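Local coordinates for 2-keto-3-deoxygluconate kinase (Thermotoga maritima, PDB 2AFB), which probably catalyses the ATP-dependent phosphorylation of 2-keto-3-deoxygluconate, as a sugar kinase of the pfkB family with the ribokinase-like fold, at residues Gly44-Asn49 against His143-Thr148; Ala51-Gln56 against Ala295-Tyr300; Gly170-Cys175 against Val200-Ala205; Val192-Met197 against Lys212-Ser217. All coordinates share one frame; numbering follows the deposited sequence.

Contact 1: residues Gly44-Asn49 against His143-Thr148; sequences GGAEAN and HFSGIT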
loop_
_atom_site.group_PDB
_atom_site.type_symbol
_atom_site.label_atom_id
_atom_site.label_comp_id
_atom_site.label_asym_id
_atom_site.label_seq_id
_atom_site.Cartn_x
_atom_site.Cartn_y
_atom_site.Cartn_z
ATOM N N GLY A 44 1.320 17.172 -13.228
ATOM C CA GLY A 44 2.319 17.665 -14.181
ATOM C C GLY A 44 1.805 18.171 -15.491
ATOM O O GLY A 44 0.613 18.187 -15.718
ATOM N N GLY A 45 2.721 18.505 -16.381
ATOM C CA GLY A 45 2.385 19.122 -17.688
ATOM C C GLY A 45 3.678 19.682 -18.253
ATOM O O GLY A 45 4.541 20.080 -17.493
ATOM N N ALA A 46 3.796 19.753 -19.579
ATOM C CA ALA A 46 5.074 20.062 -20.277
ATOM C C ALA A 46 5.804 21.293 -19.695
ATOM O O ALA A 46 6.943 21.192 -19.196
ATOM C CB ALA A 46 4.809 20.266 -21.780
ATOM N N GLU A 47 5.114 22.427 -19.704
ATOM C CA GLU A 47 5.684 23.674 -19.191
ATOM C C GLU A 47 5.780 23.727 -17.670
ATOM O O GLU A 47 6.742 24.297 -17.135
ATOM C CB GLU A 47 4.972 24.907 -19.766
ATOM C CG GLU A 47 4.830 24.891 -21.314
ATOM C CD GLU A 47 3.513 24.258 -21.802
ATOM O OE1 GLU A 47 2.805 23.551 -21.013
ATOM O OE2 GLU A 47 3.192 24.473 -22.981
ATOM N N ALA A 48 4.896 23.034 -16.957
ATOM C CA ALA A 48 5.053 22.922 -15.504
ATOM C C ALA A 48 6.310 22.148 -15.155
ATOM O O ALA A 48 7.016 22.510 -14.232
ATOM C CB ALA A 48 3.823 22.318 -14.795
ATOM N N ASN A 49 6.575 21.094 -15.903
ATOM C CA ASN A 49 7.716 20.249 -15.672
ATOM C C ASN A 49 9.040 21.032 -15.890
ATOM O O ASN A 49 10.027 20.866 -15.149
ATOM C CB ASN A 49 7.671 19.033 -16.583
ATOM C CG ASN A 49 6.410 18.147 -16.411
ATOM O OD1 ASN A 49 5.681 18.219 -15.422
ATOM N ND2 ASN A 49 6.183 17.285 -17.403
ATOM N N HIS A 143 9.274 30.536 -21.541
ATOM C CA HIS A 143 9.143 29.240 -22.199
ATOM C C HIS A 143 7.680 28.813 -22.396
ATOM O O HIS A 143 6.885 28.936 -21.473
ATOM C CB HIS A 143 9.895 28.149 -21.411
ATOM C CG HIS A 143 9.790 26.813 -22.049
ATOM N ND1 HIS A 143 10.476 26.495 -23.199
ATOM C CD2 HIS A 143 8.997 25.750 -21.767
ATOM C CE1 HIS A 143 10.155 25.265 -23.561
ATOM N NE2 HIS A 143 9.231 24.807 -22.726
ATOM N N PHE A 144 7.345 28.312 -23.603
ATOM C CA PHE A 144 6.017 27.732 -23.899
ATOM C C PHE A 144 6.212 26.526 -24.780
ATOM O O PHE A 144 7.325 26.319 -25.303
ATOM C CB PHE A 144 5.013 28.732 -24.561
ATOM C CG PHE A 144 5.372 29.166 -25.983
ATOM C CD1 PHE A 144 6.400 30.082 -26.219
ATOM C CD2 PHE A 144 4.660 28.681 -27.072
ATOM C CE1 PHE A 144 6.709 30.473 -27.517
ATOM C CE2 PHE A 144 4.964 29.041 -28.337
ATOM C CZ PHE A 144 5.995 29.939 -28.572
ATOM N N SER A 145 5.156 25.695 -24.895
ATOM C CA SER A 145 5.178 24.584 -25.835
ATOM C C SER A 145 3.961 24.552 -26.763
ATOM O O SER A 145 2.911 25.139 -26.455
ATOM C CB SER A 145 5.302 23.268 -25.101
ATOM O OG SER A 145 4.033 22.684 -24.943
ATOM N N GLY A 146 4.097 23.841 -27.888
ATOM C CA GLY A 146 2.992 23.698 -28.875
ATOM C C GLY A 146 1.766 22.889 -28.416
ATOM O O GLY A 146 0.741 22.798 -29.106
ATOM N N ILE A 147 1.860 22.285 -27.246
ATOM C CA ILE A 147 0.715 21.632 -26.662
ATOM C C ILE A 147 -0.361 22.656 -26.323
ATOM O O ILE A 147 -1.546 22.351 -26.412
ATOM C CB ILE A 147 1.124 20.860 -25.400
ATOM C CG1 ILE A 147 1.751 19.530 -25.814
ATOM C CG2 ILE A 147 -0.076 20.582 -24.504
ATOM C CD1 ILE A 147 2.724 19.024 -24.839
ATOM N N THR A 148 0.035 23.867 -25.950
ATOM C CA THR A 148 -0.906 24.841 -25.382
ATOM C C THR A 148 -1.906 25.570 -26.316
ATOM O O THR A 148 -3.065 25.666 -26.009
ATOM C CB THR A 148 -0.115 25.856 -24.558
ATOM O OG1 THR A 148 0.596 25.124 -23.562
ATOM C CG2 THR A 148 -1.054 26.809 -23.853
HETATM O O HOH W 1 0.318 22.974 -21.690
#
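E47, in the first turn of helix 46-56, sends its carboxylate to S145 and T148, at the end of strand 139-145 and in the turn that follows it. The polar part of the contact centres on one oxygen. The hydroxyl of S145 donates from OG to E47 OE2 over 2.8 Å, and that of T148 from OG1 to the same E47 OE2 over 2.7 Å; the two arrive from opposite faces of the carboxylate plane, the serine steeply above it. S145 N adds a weak third bond to E47 OE2. The other oxygen is served by a water, which donates both to E47 OE1 at 2.6 Å and to T148 OG1 at 2.9 Å. The bend of the E47 chain at chi2 (92°) turns the carboxylate toward the S145 and T148 hydroxyls.

S145 OG also accepts from I147 N, an ST turn within a type I turn running from S145 to T148. Apolar contacts flank the acid: E47 CG lies 4.0 Å from F144 CA, and A46 CB meets I147 CD1 at 3.9 Å. H143 ND1 is hydrogen-bonded to S174 OG of neighbouring strand 172-176.

With two hydroxyl donors and a water in this buried setting, the carboxylate is probably stabilised as an anion, joining the start of the helix to the strand-end turn.

Contact 2: residues Ala51-Gln56 against Ala295-Tyr300; sequences AAFLAQ and AGALIY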
loop_
_atom_site.group_PDB
_atom_site.type_symbol
_atom_site.label_atom_id
_atom_site.label_comp_id
_atom_site.label_asym_id
_atom_site.label_seq_id
_atom_site.Cartn_x
_atom_site.Cartn_y
_atom_site.Cartn_z
ATOM N N ALA A 51 9.361 24.342 -15.476
ATOM C CA ALA A 51 9.468 25.230 -14.331
ATOM C C ALA A 51 10.043 24.468 -13.127
ATOM O O ALA A 51 10.881 24.972 -12.372
ATOM C CB ALA A 51 8.072 25.825 -13.978
ATOM N N ALA A 52 9.613 23.221 -12.957
ATOM C CA ALA A 52 10.037 22.456 -11.795
ATOM C C ALA A 52 11.501 22.122 -11.906
ATOM O O ALA A 52 12.176 22.102 -10.872
ATOM C CB ALA A 52 9.192 21.177 -11.599
ATOM N N PHE A 53 11.976 21.873 -13.133
ATOM C CA PHE A 53 13.424 21.644 -13.398
ATOM C C PHE A 53 14.244 22.880 -13.019
ATOM O O PHE A 53 15.169 22.866 -12.205
ATOM C CB PHE A 53 13.670 21.236 -14.872
ATOM C CG PHE A 53 15.091 20.918 -15.153
ATOM C CD1 PHE A 53 16.008 21.938 -15.353
ATOM C CD2 PHE A 53 15.546 19.616 -15.104
ATOM C CE1 PHE A 53 17.337 21.684 -15.506
ATOM C CE2 PHE A 53 16.881 19.356 -15.272
ATOM C CZ PHE A 53 17.782 20.395 -15.472
ATOM N N LEU A 54 13.847 23.991 -13.582
ATOM C CA LEU A 54 14.537 25.250 -13.264
ATOM C C LEU A 54 14.498 25.579 -11.755
ATOM O O LEU A 54 15.468 26.056 -11.231
ATOM C CB LEU A 54 13.991 26.404 -14.132
ATOM C CG LEU A 54 14.277 26.104 -15.610
ATOM C CD1 LEU A 54 13.370 26.948 -16.485
ATOM C CD2 LEU A 54 15.723 26.260 -15.967
ATOM N N ALA A 55 13.388 25.323 -11.067
ATOM C CA ALA A 55 13.375 25.503 -9.618
ATOM C C ALA A 55 14.347 24.534 -8.914
ATOM O O ALA A 55 15.056 24.934 -8.009
ATOM C CB ALA A 55 11.958 25.375 -9.057
ATOM N N GLN A 56 14.393 23.287 -9.363
ATOM C CA GLN A 56 15.290 22.288 -8.804
ATOM C C GLN A 56 16.774 22.706 -9.000
ATOM O O GLN A 56 17.613 22.412 -8.195
ATOM C CB GLN A 56 14.987 20.914 -9.441
ATOM C CG GLN A 56 13.699 20.201 -8.861
ATOM C CD GLN A 56 13.932 19.710 -7.414
ATOM O OE1 GLN A 56 14.761 18.828 -7.167
ATOM N NE2 GLN A 56 13.212 20.305 -6.459
ATOM N N ALA A 295 14.560 20.314 -22.066
ATOM C CA ALA A 295 14.242 21.726 -22.264
ATOM C C ALA A 295 14.668 22.603 -21.101
ATOM O O ALA A 295 15.258 23.665 -21.314
ATOM C CB ALA A 295 12.744 21.906 -22.504
ATOM N N GLY A 296 14.332 22.152 -19.897
ATOM C CA GLY A 296 14.782 22.738 -18.627
ATOM C C GLY A 296 16.271 22.871 -18.548
ATOM O O GLY A 296 16.849 23.943 -18.247
ATOM N N ALA A 297 16.924 21.780 -18.855
ATOM C CA ALA A 297 18.384 21.785 -18.774
ATOM C C ALA A 297 19.013 22.695 -19.853
ATOM O O ALA A 297 20.038 23.392 -19.635
ATOM C CB ALA A 297 18.898 20.358 -18.878
ATOM N N LEU A 298 18.400 22.719 -21.025
ATOM C CA LEU A 298 18.942 23.568 -22.097
ATOM C C LEU A 298 18.776 25.057 -21.756
ATOM O O LEU A 298 19.696 25.888 -21.990
ATOM C CB LEU A 298 18.272 23.232 -23.424
ATOM C CG LEU A 298 18.820 23.957 -24.650
ATOM C CD1 LEU A 298 20.284 23.675 -24.862
ATOM C CD2 LEU A 298 17.995 23.542 -25.854
ATOM N N ILE A 299 17.638 25.388 -21.139
ATOM C CA ILE A 299 17.371 26.754 -20.683
ATOM C C ILE A 299 18.378 27.125 -19.589
ATOM O O ILE A 299 18.993 28.207 -19.618
ATOM C CB ILE A 299 15.975 26.873 -20.130
ATOM C CG1 ILE A 299 14.971 26.757 -21.271
ATOM C CG2 ILE A 299 15.767 28.162 -19.413
ATOM C CD1 ILE A 299 13.552 26.490 -20.782
ATOM N N TYR A 300 18.509 26.225 -18.622
ATOM C CA TYR A 300 19.435 26.404 -17.521
ATOM C C TYR A 300 20.821 26.655 -18.092
ATOM O O TYR A 300 21.429 27.636 -17.738
ATOM C CB TYR A 300 19.445 25.199 -16.562
ATOM C CG TYR A 300 20.400 25.354 -15.421
ATOM C CD1 TYR A 300 20.157 26.268 -14.397
ATOM C CD2 TYR A 300 21.594 24.633 -15.378
ATOM C CE1 TYR A 300 21.066 26.421 -13.334
ATOM C CE2 TYR A 300 22.502 24.805 -14.333
ATOM C CZ TYR A 300 22.218 25.691 -13.322
ATOM O OH TYR A 300 23.121 25.842 -12.296
#
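F53 lays its ring against the backbone of helix 290-304 at G296, where the lack of a side chain leaves a shallow hollow. Ring atom F53 CD1 comes to 3.3 Å from G296 C, and A297 N stands over one ring face, offset toward the rim. The ring lies directly on the glycine backbone, with F53 CD1 also 3.6 Å from G296 CA. Further along the ring, F53 CZ reaches A297 CB at 3.6 Å, while Y300 CB lies at the ring edge, near its plane. The phenyl gets there because its CG stands opposite the backbone N (chi1 -176°), which carries it out from helix 46-56 toward its neighbour.

The two helices belong to the ribokinase-like alpha/beta fold and pack beside one another at the central sheet, helix 46-56 also touching strands 14-18 and 60-67. Their short segments approach to 8.6 Å between axes and cross at -49°. Helix 308-322 adds A318 against F53 and F314 and A315 against A297.

L54 supplies the second bump. Its CD2 methyl settles into the groove formed by G296, I299 and Y300, with L54 CD2 3.4 Å from G296 O and 3.9 Å from I299 CG2. The side chains of L54 and I299 cross at about a right angle, the leucine's two methyls both meeting the isoleucine CG2. Y300 CB lies 3.9 Å from L54 CD2, while the phenol leads away from the interface.

Contact 3: residues Gly170-Cys175 against Val200-Ala205; sequences GVTVSC and VDVLIA
Strands 172-176 and 202-205 pair in parallel as neighbours in the large sheet of the ribokinase-like fold, joined through helix 186-196 as a beta-alpha-beta unit. S174 faces V202 and C175 faces L203 in the ladder, with the strand axes inclined by 16°. C175 N donates to V202 O at 3.1 Å, almost in line with the carbonyl bond, and I204 N to C175 O at 2.9 Å. V173 O accepts twice, from D201 N at 2.8 Å and from V202 N at 3.2 Å, the latter in the carbonyl plane. Just before the second strand, the D201 carboxylate takes the place of a backbone acceptor: with CG opposite the carbonyl carbon (chi1 -55°), it brings OD2 to V173 N at 3.0 Å and receives that N-H on its anti lone pair. On the sheet face of S174 and V202 the two CB atoms lie 3.9 Å apart; on the face of C175, V200 CG2 packs 3.9 Å from C175 CB. S174 OG is also hydrogen-bonded to W141 NE1 of strand 139-145. D201 thus satisfies a strand amide with its side chain and binds V173 O with its own backbone, extending the pairing beyond the regular ladder.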
loop_
_atom_site.group_PDB
_atom_site.type_symbol
_atom_site.label_atom_id
_atom_site.label_comp_id
_atom_site.label_asym_id
_atom_site.label_seq_id
_atom_site.Cartn_x
_atom_site.Cartn_y
_atom_site.Cartn_z
ATOM N N GLY A 170 12.535 42.457 -24.103
ATOM C CA GLY A 170 13.813 41.832 -24.487
ATOM C C GLY A 170 14.044 40.497 -23.778
ATOM O O GLY A 170 15.165 40.084 -23.579
ATOM N N VAL A 171 12.964 39.829 -23.404
ATOM C CA VAL A 171 13.038 38.558 -22.711
ATOM C C VAL A 171 13.344 37.442 -23.729
ATOM O O VAL A 171 12.717 37.392 -24.785
ATOM C CB VAL A 171 11.701 38.301 -21.993
ATOM C CG1 VAL A 171 11.669 36.918 -21.294
ATOM C CG2 VAL A 171 11.422 39.412 -21.003
ATOM N N THR A 172 14.293 36.552 -23.405
ATOM C CA THR A 172 14.586 35.386 -24.219
ATOM C C THR A 172 13.428 34.432 -24.170
ATOM O O THR A 172 12.879 34.171 -23.088
ATOM C CB THR A 172 15.863 34.644 -23.790
ATOM O OG1 THR A 172 16.977 35.549 -23.849
ATOM C CG2 THR A 172 16.128 33.507 -24.769
ATOM N N VAL A 173 13.064 33.938 -25.360
ATOM C CA VAL A 173 11.903 33.108 -25.571
ATOM C C VAL A 173 12.336 31.763 -26.154
ATOM O O VAL A 173 13.000 31.710 -27.186
ATOM C CB VAL A 173 10.884 33.774 -26.527
ATOM C CG1 VAL A 173 9.816 32.814 -26.950
ATOM C CG2 VAL A 173 10.264 35.016 -25.899
ATOM N N SER A 174 11.950 30.683 -25.465
ATOM C CA SER A 174 12.044 29.350 -26.004
ATOM C C SER A 174 10.647 28.735 -26.255
ATOM O O SER A 174 9.642 29.059 -25.595
ATOM C CB SER A 174 12.881 28.446 -25.082
ATOM O OG SER A 174 12.217 28.234 -23.862
ATOM N N CYS A 175 10.632 27.808 -27.208
ATOM C CA CYS A 175 9.470 27.005 -27.543
ATOM C C CYS A 175 9.890 25.548 -27.757
ATOM O O CYS A 175 10.780 25.279 -28.546
ATOM C CB CYS A 175 8.831 27.525 -28.829
ATOM S SG CYS A 175 7.386 26.595 -29.432
ATOM N N VAL A 200 10.533 33.587 -31.318
ATOM C CA VAL A 200 11.252 32.517 -30.622
ATOM C C VAL A 200 12.743 32.593 -30.883
ATOM O O VAL A 200 13.154 32.674 -32.033
ATOM C CB VAL A 200 10.727 31.135 -31.054
ATOM C CG1 VAL A 200 11.560 30.006 -30.450
ATOM C CG2 VAL A 200 9.246 30.978 -30.654
ATOM N N ASP A 201 13.541 32.533 -29.823
ATOM C CA ASP A 201 15.029 32.562 -29.926
ATOM C C ASP A 201 15.703 31.170 -29.888
ATOM O O ASP A 201 16.728 30.929 -30.521
ATOM C CB ASP A 201 15.595 33.417 -28.774
ATOM C CG ASP A 201 14.997 34.823 -28.745
ATOM O OD1 ASP A 201 15.205 35.569 -29.725
ATOM O OD2 ASP A 201 14.284 35.169 -27.773
ATOM N N VAL A 202 15.100 30.271 -29.123
ATOM C CA VAL A 202 15.619 28.930 -28.861
ATOM C C VAL A 202 14.505 27.920 -29.164
ATOM O O VAL A 202 13.443 27.970 -28.538
ATOM C CB VAL A 202 16.004 28.809 -27.391
ATOM C CG1 VAL A 202 16.499 27.359 -27.082
ATOM C CG2 VAL A 202 17.032 29.898 -27.024
ATOM N N LEU A 203 14.784 27.010 -30.098
ATOM C CA LEU A 203 13.847 25.941 -30.513
ATOM C C LEU A 203 14.243 24.635 -29.897
ATOM O O LEU A 203 15.429 24.260 -29.906
ATOM C CB LEU A 203 13.882 25.767 -32.033
ATOM C CG LEU A 203 12.790 24.863 -32.603
ATOM C CD1 LEU A 203 11.438 25.544 -32.543
ATOM C CD2 LEU A 203 13.106 24.499 -34.051
ATOM N N ILE A 204 13.249 23.958 -29.333
ATOM C CA ILE A 204 13.403 22.634 -28.763
ATOM C C ILE A 204 12.403 21.759 -29.529
ATOM O O ILE A 204 11.244 22.159 -29.737
ATOM C CB ILE A 204 13.131 22.650 -27.237
ATOM C CG1 ILE A 204 14.163 23.546 -26.567
ATOM C CG2 ILE A 204 13.210 21.275 -26.674
ATOM C CD1 ILE A 204 13.644 24.288 -25.380
ATOM N N ALA A 205 12.878 20.613 -29.998
ATOM C CA ALA A 205 12.073 19.741 -30.847
ATOM C C ALA A 205 12.647 18.332 -30.960
ATOM O O ALA A 205 13.732 18.039 -30.450
ATOM C CB ALA A 205 11.974 20.340 -32.221
#

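Contact 4: residues Val192-Met197 against Lys212-Ser217; sequences VMIPFM and KVLGIS
V213 holds its CG1 opposite the backbone N (chi1 178°), which points V213 CG1 at CB of the selenomethionine M193, 3.4 Å away and tighter than an ordinary carbon-carbon contact. M193 in turn keeps its CG beside its own N (chi1 -62°), placing M193 CG 3.8 Å from the same V213 CG1. Beyond CG the M193 chain bends twice, at chi2 and chi3, and leads its CE to C175 on strand 172-176.

I194 reaches across the neighbouring part of the interface. Its CD1 methyl approaches V213 O at 3.7 Å, an apolar tip lying against a backbone carbonyl, and I194 CG1 stands 4.2 Å from L214 CD2. The contact joins the ends of two helices on the same side of the large ribokinase-like sheet: helix 186-196, the connection between strands 172-176 and 202-205, and helix 207-214, which follows the second of those strands. G215, with positive phi, is the first residue to leave helical geometry after the latter.

L214 completes the apolar patch with its CD2 branch, 4.0 Å from CG of M197, also a selenomethionine. These two side chains pass each other at a slant, the M197 chain bending at chi2 and chi3 and sending its CE toward C175. Y244 of helix 230-244 packs on both I194 and M197; from loops, W184 lies against M193 and Y179 against V213.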
loop_
_atom_site.group_PDB
_atom_site.type_symbol
_atom_site.label_atom_id
_atom_site.label_comp_id
_atom_site.label_asym_id
_atom_site.label_seq_id
_atom_site.Cartn_x
_atom_site.Cartn_y
_atom_site.Cartn_z
ATOM N N VAL A 192 -0.757 28.134 -37.006
ATOM C CA VAL A 192 -0.622 28.837 -35.727
ATOM C C VAL A 192 0.828 29.019 -35.245
ATOM O O VAL A 192 1.210 30.072 -34.717
ATOM C CB VAL A 192 -1.421 28.072 -34.594
ATOM C CG1 VAL A 192 -1.167 28.691 -33.221
ATOM C CG2 VAL A 192 -2.936 28.080 -34.919
HETATM N N MSE A 193 1.637 27.987 -35.401
HETATM C CA MSE A 193 2.959 28.007 -34.803
HETATM C C MSE A 193 4.006 28.754 -35.627
HETATM O O MSE A 193 4.974 29.262 -35.085
HETATM C CB MSE A 193 3.405 26.587 -34.583
HETATM C CG MSE A 193 2.491 25.858 -33.612
HETATM SE SE MSE A 193 2.779 26.520 -31.707
HETATM C CE MSE A 193 4.658 25.721 -31.349
ATOM N N ILE A 194 3.847 28.780 -36.938
ATOM C CA ILE A 194 4.860 29.396 -37.790
ATOM C C ILE A 194 4.920 30.873 -37.473
ATOM O O ILE A 194 5.996 31.364 -37.182
ATOM C CB ILE A 194 4.668 29.044 -39.292
ATOM C CG1 ILE A 194 5.304 27.685 -39.537
ATOM C CG2 ILE A 194 5.293 30.107 -40.229
ATOM C CD1 ILE A 194 4.798 26.918 -40.742
ATOM N N PRO A 195 3.766 31.573 -37.437
ATOM C CA PRO A 195 3.830 32.966 -36.976
ATOM C C PRO A 195 4.510 33.202 -35.632
ATOM O O PRO A 195 5.215 34.167 -35.491
ATOM C CB PRO A 195 2.358 33.393 -36.933
ATOM C CG PRO A 195 1.738 32.594 -38.020
ATOM C CD PRO A 195 2.396 31.208 -37.827
ATOM N N PHE A 196 4.356 32.295 -34.670
ATOM C CA PHE A 196 4.999 32.488 -33.375
ATOM C C PHE A 196 6.526 32.388 -33.452
ATOM O O PHE A 196 7.231 32.876 -32.571
ATOM C CB PHE A 196 4.479 31.474 -32.351
ATOM C CG PHE A 196 3.038 31.674 -31.927
ATOM C CD1 PHE A 196 2.435 32.935 -31.894
ATOM C CD2 PHE A 196 2.300 30.594 -31.508
ATOM C CE1 PHE A 196 1.109 33.094 -31.479
ATOM C CE2 PHE A 196 0.965 30.746 -31.097
ATOM C CZ PHE A 196 0.378 31.992 -31.077
HETATM N N MSE A 197 7.058 31.749 -34.490
HETATM C CA MSE A 197 8.501 31.569 -34.564
HETATM C C MSE A 197 9.225 32.896 -34.635
HETATM O O MSE A 197 10.346 32.958 -34.170
HETATM C CB MSE A 197 8.908 30.683 -35.741
HETATM C CG MSE A 197 8.474 29.244 -35.629
HETATM SE SE MSE A 197 8.907 28.237 -33.925
HETATM C CE MSE A 197 7.201 28.377 -32.897
ATOM N N LYS A 212 6.348 18.159 -38.938
ATOM C CA LYS A 212 4.919 18.447 -38.816
ATOM C C LYS A 212 4.619 19.918 -38.633
ATOM O O LYS A 212 3.769 20.465 -39.326
ATOM C CB LYS A 212 4.285 17.701 -37.640
ATOM C CG LYS A 212 4.118 16.187 -37.827
ATOM C CD LYS A 212 3.166 15.838 -38.972
ATOM C CE LYS A 212 2.724 14.351 -38.929
ATOM N NZ LYS A 212 2.430 13.869 -40.316
ATOM N N VAL A 213 5.276 20.547 -37.670
ATOM C CA VAL A 213 4.917 21.910 -37.306
ATOM C C VAL A 213 5.576 22.945 -38.203
ATOM O O VAL A 213 5.034 24.009 -38.406
ATOM C CB VAL A 213 5.274 22.220 -35.841
ATOM C CG1 VAL A 213 4.920 23.672 -35.495
ATOM C CG2 VAL A 213 4.549 21.267 -34.923
ATOM N N LEU A 214 6.771 22.655 -38.690
ATOM C CA LEU A 214 7.502 23.613 -39.471
ATOM C C LEU A 214 7.532 23.242 -40.943
ATOM O O LEU A 214 7.910 24.063 -41.768
ATOM C CB LEU A 214 8.922 23.786 -38.927
ATOM C CG LEU A 214 9.084 24.397 -37.531
ATOM C CD1 LEU A 214 10.569 24.712 -37.288
ATOM C CD2 LEU A 214 8.239 25.647 -37.316
ATOM N N GLY A 215 7.128 22.017 -41.271
ATOM C CA GLY A 215 7.185 21.542 -42.652
ATOM C C GLY A 215 8.594 21.372 -43.191
ATOM O O GLY A 215 8.806 21.437 -44.393
ATOM N N ILE A 216 9.563 21.144 -42.324
ATOM C CA ILE A 216 10.920 20.950 -42.789
ATOM C C ILE A 216 11.381 19.526 -42.524
ATOM O O ILE A 216 11.117 18.967 -41.458
ATOM C CB ILE A 216 11.881 21.930 -42.128
ATOM C CG1 ILE A 216 11.517 23.363 -42.541
ATOM C CG2 ILE A 216 13.320 21.599 -42.543
ATOM C CD1 ILE A 216 12.314 24.469 -41.827
ATOM N N SER A 217 12.113 18.969 -43.486
ATOM C CA SER A 217 12.530 17.562 -43.455
ATOM C C SER A 217 13.809 17.287 -44.259
ATOM O O SER A 217 14.162 18.061 -45.160
ATOM C CB SER A 217 11.409 16.690 -44.017
ATOM O OG SER A 217 11.727 15.321 -43.847
#

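In the fold
From the N terminus, helix 46-56 enters two contacts. Its start meets the end of strand 139-145 in contact 1, closing a loop of 93 residues; its later turns wait for helix 290-304, so contact 2 closes a far longer loop and crosses contact 1. Contacts 3 and 4 fall within the span of contact 2, after contact 1 has closed, and cross each other: strand 172-176, helix 186-196, strand 202-205 and helix 207-214 are paired in alternation. Strands 139-145 and 172-176 are sheet neighbours, linking contacts 1 and 3. I299 touches both H143 and S174, L203 touches M197 and L214, joining contacts 3 and 4, and contacts 2 and 4 stay about 13 Å apart at their nearest atoms.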